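Local atomic coordinates of glutathione S-transferase family protein (PDB entry 5F06), a protein that probably catalyses the conjugation of glutathione to electrophilic substrates such as organic halides, as a Phi-class glutathione transferase. Residues P113-F116 and Q117-A121. Sequence-based numbering, arbitrary orientation.
Sequences PIVF and QFMVA
Phe116 O is gripped by two backbone donors. Ala121 N reaches it at 2.8 Å, nearly in line with the carbonyl, while Val120 N comes from a tilted direction. The Ala121 bond is an i to i+5 bond; with the i to i+4 bond from Val120 it marks a wider, pi-type turn. Before it, the i to i+4 pattern is regular, as in Met119 N to Val115 O at 2.8 Å. Phe116 CG is anti to the backbone N (chi1 179°), beside the carbonyl carbon, and this places the ring against Val120. There Val120 CB sits over one face, 3.9 Å from the ring centroid, in a CH-pi contact. Val120 CG1 adds a close touch to Phe116 CE1 at 3.4 Å. Gln117 NE2 meets the ring edge in plane, and Gln117 OE1 is held by Asp129 N. Without the ring, as with an alanine here, Val120 would probably lose its aromatic partner and the Gln117 amide the edge beside it. On another side, Ile114 CG2 lies at the edge of the Phe118 ring, 3.8 Å from Phe118 CE2. Val115 packs on Tyr172 and Tyr175 of helix 170-176. The pi-type turn lies in the last part of helix 90-120, in the all-helical C-terminal GST domain, with the Val120 side chain about 7 Å from the bound glutathione.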
ATOM      1  N   PRO A 113       7.363  11.483   5.714  1.00 12.54           N
ATOM      2  CA  PRO A 113       8.469  12.444   5.613  1.00 12.80           C
ATOM      3  C   PRO A 113       8.512  13.436   6.777  1.00 13.05           C
ATOM      4  O   PRO A 113       9.593  13.885   7.161  1.00 14.14           O
ATOM      5  CB  PRO A 113       8.187  13.177   4.294  1.00 14.36           C
ATOM      6  CG  PRO A 113       7.253  12.306   3.547  1.00 13.62           C
ATOM      7  CD  PRO A 113       6.431  11.613   4.583  1.00 11.97           C
ATOM      8  N   ILE A 114       7.353  13.780   7.325  1.00 12.29           N
ATOM      9  CA  ILE A 114       7.303  14.693   8.462  1.00 12.02           C
ATOM     10  C   ILE A 114       8.055  14.079   9.638  1.00 13.09           C
ATOM     11  O   ILE A 114       8.931  14.709  10.231  1.00 14.46           O
ATOM     12  CB  ILE A 114       5.845  15.002   8.878  1.00 12.15           C
ATOM     13  CG1 ILE A 114       5.097  15.660   7.717  1.00 12.24           C
ATOM     14  CG2 ILE A 114       5.820  15.890  10.112  1.00 13.87           C
ATOM     15  CD1 ILE A 114       3.597  15.834   7.953  1.00 13.01           C
ATOM     16  N   VAL A 115       7.717  12.834   9.955  1.00 11.19           N
ATOM     17  CA  VAL A 115       8.304  12.153  11.098  1.00 10.31           C
ATOM     18  C   VAL A 115       9.779  11.870  10.843  1.00 10.91           C
ATOM     19  O   VAL A 115      10.598  11.939  11.763  1.00 11.76           O
ATOM     20  CB  VAL A 115       7.547  10.844  11.410  1.00 10.97           C
ATOM     21  CG1 VAL A 115       8.281  10.006  12.449  1.00 13.17           C
ATOM     22  CG2 VAL A 115       6.139  11.164  11.893  1.00 11.38           C
ATOM     23  N   PHE A 116      10.114  11.553   9.594  1.00 13.17           N
ATOM     24  CA  PHE A 116      11.499  11.293   9.227  1.00 15.47           C
ATOM     25  C   PHE A 116      12.361  12.512   9.528  1.00 14.68           C
ATOM     26  O   PHE A 116      13.423  12.405  10.138  1.00 16.27           O
ATOM     27  CB  PHE A 116      11.621  10.929   7.747  1.00 17.93           C
ATOM     28  CG  PHE A 116      13.036  10.673   7.308  1.00 21.27           C
ATOM     29  CD1 PHE A 116      13.575   9.399   7.378  1.00 23.43           C
ATOM     30  CD2 PHE A 116      13.828  11.707   6.835  1.00 22.29           C
ATOM     31  CE1 PHE A 116      14.880   9.161   6.979  1.00 25.05           C
ATOM     32  CE2 PHE A 116      15.129  11.476   6.437  1.00 23.76           C
ATOM     33  CZ  PHE A 116      15.657  10.203   6.509  1.00 25.52           C
ATOM     34  N   GLN A 117      11.898  13.675   9.092  1.00 12.06           N
ATOM     35  CA  GLN A 117      12.660  14.905   9.268  1.00 12.01           C
ATOM     36  C   GLN A 117      12.848  15.251  10.748  1.00 14.34           C
ATOM     37  O   GLN A 117      13.941  15.641  11.168  1.00 15.30           O
ATOM     38  CB  GLN A 117      11.974  16.058   8.530  1.00 11.82           C
ATOM     39  CG  GLN A 117      12.128  16.000   7.010  1.00 13.23           C
ATOM     40  CD  GLN A 117      13.580  15.977   6.566  1.00 15.32           C
ATOM     41  OE1 GLN A 117      14.432  16.644   7.155  1.00 16.38           O
ATOM     42  NE2 GLN A 117      13.871  15.198   5.527  1.00 16.47           N
ATOM     43  N   PHE A 118      11.795  15.095  11.542  1.00 14.88           N
ATOM     44  CA  PHE A 118      11.871  15.397  12.964  1.00 17.16           C
ATOM     45  C   PHE A 118      12.671  14.369  13.777  1.00 17.94           C
ATOM     46  O   PHE A 118      13.446  14.742  14.656  1.00 18.41           O
ATOM     47  CB  PHE A 118      10.460  15.507  13.558  1.00 17.06           C
ATOM     48  CG  PHE A 118       9.779  16.825  13.289  1.00 17.06           C
ATOM     49  CD1 PHE A 118      10.273  18.001  13.826  1.00 18.72           C
ATOM     50  CD2 PHE A 118       8.628  16.879  12.520  1.00 16.08           C
ATOM     51  CE1 PHE A 118       9.642  19.212  13.587  1.00 17.89           C
ATOM     52  CE2 PHE A 118       7.994  18.083  12.278  1.00 16.93           C
ATOM     53  CZ  PHE A 118       8.498  19.250  12.815  1.00 16.90           C
ATOM     54  N   MET A 119      12.475  13.089  13.473  0.65 18.05           N
ATOM     55  CA  MET A 119      12.963  12.008  14.328  0.65 19.02           C
ATOM     56  C   MET A 119      14.190  11.284  13.775  0.65 18.77           C
ATOM     57  O   MET A 119      15.052  10.853  14.539  0.65 19.58           O
ATOM     58  CB  MET A 119      11.846  10.986  14.564  0.65 19.35           C
ATOM     59  CG  MET A 119      10.569  11.575  15.151  0.65 19.81           C
ATOM     60  SD  MET A 119      10.859  12.465  16.694  0.65 24.03           S
ATOM     61  CE  MET A 119       9.174  12.776  17.220  0.65 32.20           C
ATOM     62  N   VAL A 120      14.264  11.137  12.455  1.00 18.35           N
ATOM     63  CA  VAL A 120      15.322  10.334  11.838  1.00 18.61           C
ATOM     64  C   VAL A 120      16.483  11.184  11.314  1.00 15.89           C
ATOM     65  O   VAL A 120      17.641  10.799  11.462  1.00 17.70           O
ATOM     66  CB  VAL A 120      14.774   9.478  10.676  1.00 20.30           C
ATOM     67  CG1 VAL A 120      15.852   8.529  10.163  1.00 22.65           C
ATOM     68  CG2 VAL A 120      13.561   8.681  11.129  1.00 19.61           C
ATOM     69  N   ALA A 121      16.185  12.329  10.707  1.00 13.43           N
ATOM     70  CA  ALA A 121      17.227  13.153  10.094  1.00 13.99           C
ATOM     71  C   ALA A 121      18.327  13.537  11.094  1.00 14.91           C
ATOM     72  O   ALA A 121      19.512  13.477  10.757  1.00 15.60           O
ATOM     73  CB  ALA A 121      16.618  14.403   9.461  1.00 15.31           C
TER